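Local coordinates for protein PrgZ (Enterococcus faecalis, PDB 4FAJ) that is a membrane-anchored pheromone receptor that binds a peptide outside the cell, probably as the substrate-binding protein of a peptide importer, at residues E513-K516 with A517-L521; A471-A474 with D475-F479. One frame throughout, in Å; residues are numbered along the deposited sequence.

Contact 1 (E513-K516 with A517-L521)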
# COMPACT_ATOMS: atom_id res chain seq x y z
N GLU A 513 -14.05 -8.43 17.70
CA GLU A 513 -13.01 -9.46 17.66
C GLU A 513 -11.76 -8.97 16.98
O GLU A 513 -10.65 -9.27 17.43
CB GLU A 513 -13.53 -10.75 17.02
CG GLU A 513 -14.67 -11.40 17.79
CD GLU A 513 -14.28 -11.78 19.20
OE1 GLU A 513 -13.47 -12.72 19.36
OE2 GLU A 513 -14.78 -11.14 20.15
N LEU A 514 -11.91 -8.21 15.90
CA LEU A 514 -10.77 -7.59 15.23
C LEU A 514 -10.07 -6.58 16.14
O LEU A 514 -8.85 -6.46 16.10
CB LEU A 514 -11.18 -6.90 13.93
CG LEU A 514 -11.67 -7.81 12.80
CD1 LEU A 514 -11.93 -6.97 11.53
CD2 LEU A 514 -10.70 -8.95 12.51
N LYS A 515 -10.82 -5.87 16.98
CA LYS A 515 -10.20 -4.94 17.93
C LYS A 515 -9.41 -5.71 18.99
O LYS A 515 -8.34 -5.27 19.43
CB LYS A 515 -11.23 -4.02 18.59
CG LYS A 515 -10.62 -2.80 19.28
CD LYS A 515 -9.96 -1.87 18.27
CE LYS A 515 -9.46 -0.59 18.84
NZ LYS A 515 -8.70 0.17 17.81
N LYS A 516 -9.92 -6.87 19.39
CA LYS A 516 -9.19 -7.74 20.30
C LYS A 516 -7.88 -8.17 19.66
O LYS A 516 -6.85 -8.23 20.34
CB LYS A 516 -10.00 -8.98 20.69
CG LYS A 516 -11.10 -8.74 21.70
CD LYS A 516 -11.92 -10.03 21.90
CE LYS A 516 -13.08 -9.80 22.87
NZ LYS A 516 -14.01 -10.98 22.92
N ALA A 517 -7.92 -8.50 18.38
CA ALA A 517 -6.71 -8.92 17.66
C ALA A 517 -5.69 -7.78 17.66
O ALA A 517 -4.53 -8.00 17.99
CB ALA A 517 -7.03 -9.36 16.25
N GLU A 518 -6.12 -6.57 17.34
CA GLU A 518 -5.20 -5.41 17.37
C GLU A 518 -4.54 -5.28 18.74
O GLU A 518 -3.32 -5.12 18.84
CB GLU A 518 -5.92 -4.12 16.98
CG GLU A 518 -4.99 -2.94 16.77
CD GLU A 518 -5.71 -1.63 16.50
OE1 GLU A 518 -6.91 -1.53 16.79
OE2 GLU A 518 -5.04 -0.67 16.03
N LYS A 519 -5.34 -5.41 19.80
CA LYS A 519 -4.82 -5.31 21.15
C LYS A 519 -3.81 -6.43 21.48
O LYS A 519 -2.79 -6.17 22.11
CB LYS A 519 -5.96 -5.28 22.18
CG LYS A 519 -6.81 -4.03 22.11
CD LYS A 519 -7.98 -4.09 23.08
CE LYS A 519 -8.96 -2.98 22.80
NZ LYS A 519 -10.11 -3.02 23.73
N LEU A 520 -4.09 -7.66 21.06
CA LEU A 520 -3.15 -8.77 21.25
C LEU A 520 -1.81 -8.47 20.54
O LEU A 520 -0.73 -8.69 21.09
CB LEU A 520 -3.76 -10.07 20.74
CG LEU A 520 -2.97 -11.37 20.90
CD1 LEU A 520 -2.51 -11.55 22.34
CD2 LEU A 520 -3.83 -12.56 20.44
N LEU A 521 -1.88 -7.97 19.31
CA LEU A 521 -0.67 -7.60 18.57
C LEU A 521 0.14 -6.52 19.31
O LEU A 521 1.37 -6.60 19.41
CB LEU A 521 -1.06 -7.10 17.18
CG LEU A 521 0.04 -6.59 16.24
CD1 LEU A 521 1.15 -7.63 16.06
CD2 LEU A 521 -0.60 -6.25 14.89
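Glu513 and Ala517 are joined within helix 510-524, the amide of Ala517 donating to the carbonyl O of Glu513 in the first of four i to i+4 backbone bonds that join residues 513-516 to 517-520. The extended chain of Lys516 runs back along the helix to the carboxylate of Glu513, whose OE2 receives Lys516 NZ at 2.9 Å through its syn lone pair, an i to i+3 salt bridge.

At Leu514 the carbonyl O accepts from Glu518 N, and the methyl of Ala517 rests against the same oxygen, with CB 3.4 Å from Leu514 O.

Lys515 carries the second salt bridge, again of i to i+3 spacing. Its chain starts with CG anti to the backbone N (chi1 -164°) and bends at chi2 (65°); from there it leads outward from the helix, side by side with the extended side chain of Glu518 and pointing the same way. Lys515 NZ reaches Glu518 OE1 at 2.7 Å, approaching on the syn side but 22° out of the carboxylate plane. Phe381 also grips this ammonium group, through its carbonyl O and a cation-pi contact, while Glu518 OE2 takes the amide of Val367; both polar ends therefore have more than one partner. Lys519 crosses the root of the lysine, its CE 3.9 Å from Lys515 CG, and sends its own NZ to Glu384.

Lys516 closes the run, its carbonyl O accepting from Leu520 N at 2.9 Å.

Helix 510-524 lies against two short helices: Ala517 and Leu521 pack on Tyr499 of helix 497-502, Leu514 and Glu518 meet Leu480 of helix 477-480, and Lys515 and Glu518 meet Phe381 in a loop.

Contact 2 (A471-A474 with D475-F479)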
# COMPACT_ATOMS: atom_id res chain seq x y z
N ALA A 471 -4.03 1.23 3.58
CA ALA A 471 -5.17 0.35 3.39
C ALA A 471 -5.50 0.27 1.91
O ALA A 471 -5.44 1.28 1.22
CB ALA A 471 -6.38 0.86 4.14
N ASP A 472 -5.82 -0.93 1.44
CA ASP A 472 -6.28 -1.14 0.07
C ASP A 472 -7.79 -0.95 -0.01
O ASP A 472 -8.32 -0.62 -1.06
CB ASP A 472 -5.90 -2.55 -0.41
CG ASP A 472 -4.41 -2.75 -0.57
OD1 ASP A 472 -3.70 -1.82 -1.02
OD2 ASP A 472 -3.94 -3.87 -0.24
N TYR A 473 -8.49 -1.20 1.11
CA TYR A 473 -9.94 -0.99 1.22
C TYR A 473 -10.32 -0.60 2.66
O TYR A 473 -9.53 -0.81 3.59
CB TYR A 473 -10.72 -2.24 0.75
CG TYR A 473 -10.25 -3.55 1.38
CD1 TYR A 473 -9.11 -4.21 0.93
CD2 TYR A 473 -10.96 -4.12 2.44
CE1 TYR A 473 -8.68 -5.39 1.52
CE2 TYR A 473 -10.55 -5.32 3.02
CZ TYR A 473 -9.42 -5.94 2.56
OH TYR A 473 -9.01 -7.12 3.17
N ALA A 474 -11.51 -0.02 2.86
CA ALA A 474 -11.90 0.58 4.16
C ALA A 474 -12.40 -0.43 5.19
O ALA A 474 -13.55 -0.37 5.62
CB ALA A 474 -12.96 1.69 3.95
N ASP A 475 -11.55 -1.37 5.58
CA ASP A 475 -11.88 -2.31 6.63
C ASP A 475 -10.59 -2.58 7.41
O ASP A 475 -9.51 -2.67 6.81
CB ASP A 475 -12.46 -3.61 6.04
CG ASP A 475 -13.00 -4.54 7.11
OD1 ASP A 475 -12.19 -5.21 7.77
OD2 ASP A 475 -14.24 -4.60 7.29
N PRO A 476 -10.70 -2.70 8.74
CA PRO A 476 -9.51 -2.94 9.56
C PRO A 476 -8.67 -4.15 9.11
O PRO A 476 -7.44 -4.16 9.29
CB PRO A 476 -10.06 -3.16 10.97
CG PRO A 476 -11.41 -2.62 10.98
CD PRO A 476 -11.92 -2.53 9.56
N ILE A 477 -9.32 -5.14 8.49
CA ILE A 477 -8.62 -6.36 8.07
C ILE A 477 -7.55 -6.09 6.99
O ILE A 477 -6.61 -6.85 6.87
CB ILE A 477 -9.61 -7.47 7.61
CG1 ILE A 477 -8.97 -8.86 7.56
CG2 ILE A 477 -10.17 -7.17 6.22
CD1 ILE A 477 -8.25 -9.32 8.81
N SER A 478 -7.66 -5.00 6.22
CA SER A 478 -6.59 -4.68 5.25
C SER A 478 -5.24 -4.56 5.98
O SER A 478 -4.22 -5.08 5.50
CB SER A 478 -6.91 -3.41 4.45
OG SER A 478 -5.86 -3.12 3.53
N PHE A 479 -5.24 -3.93 7.16
CA PHE A 479 -4.04 -3.87 8.00
C PHE A 479 -3.74 -5.15 8.77
O PHE A 479 -2.60 -5.63 8.77
CB PHE A 479 -4.17 -2.73 9.01
CG PHE A 479 -3.82 -1.39 8.45
CD1 PHE A 479 -4.75 -0.68 7.74
CD2 PHE A 479 -2.55 -0.85 8.64
CE1 PHE A 479 -4.44 0.56 7.20
CE2 PHE A 479 -2.23 0.40 8.11
CZ PHE A 479 -3.17 1.09 7.39
O HOH W 1 -5.37 -5.13 1.87
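With chi1 at 50°, the ring of Tyr473 stands between its own backbone N and carbonyl carbon and swings over the start of the next helix, while Ser478 holds OG anti to its backbone N (chi1 179°) and aims it back at the preceding loop. An inverse gamma turn centred on Ala474, closed by Asp475 N donating to Tyr473 O at 2.9 Å, leads into an Asx turn, in which Asp475 OD1 accepts from Ile477 N on its anti lone pair as a capping bond. Arg510 adds a salt bridge to that carboxylate oxygen.

The Tyr473 ring lies across the first residues of the helix. Ser478 CB sits over one face of the Tyr473 ring, 4.0 Å from the centroid, in a CH-pi contact, whereas Ile477 CG2 comes in at its edge, 3.3 Å from Tyr473 OH. Tyr201 stacks on the ring from elsewhere in the chain. Ala471 CB packs against Phe479 CE1 at 3.6 Å.

The loop also serves the receptor directly, since Asp472 OD1 hydrogen-bonds to the backbone of the bound peptide. Behind this first-shell residue stands Ser478, which holds its backbone directly and is linked to its carboxylate through a water: OG accepts a nearly straight bond from Asp472 N (3.0 Å, 169°), and the water lies 2.7 Å from Ser478 OG while donating to Asp472 OD2 at 2.8 Å.

The two contacts come in series along the chain, contact 2 closing before contact 1 opens, with helix 497-502 between them, and their centres lie 14 Å apart. Contact 2 leads from strand 464-470 of the mixed sheet into helix 477-480, nearer the middle of the protein and in touch with the peptide; contact 1 belongs to helix 510-524, farther out. They meet where Leu514 CD1 approaches Pro476 CB at 4.3 Å. Arg510 and Trp511 of the outer helix also reach residues 475-477, and Phe381 touches both regions. The peptide-contacting loop is thus backed by a helix entry that itself packs against a second, more peripheral helix.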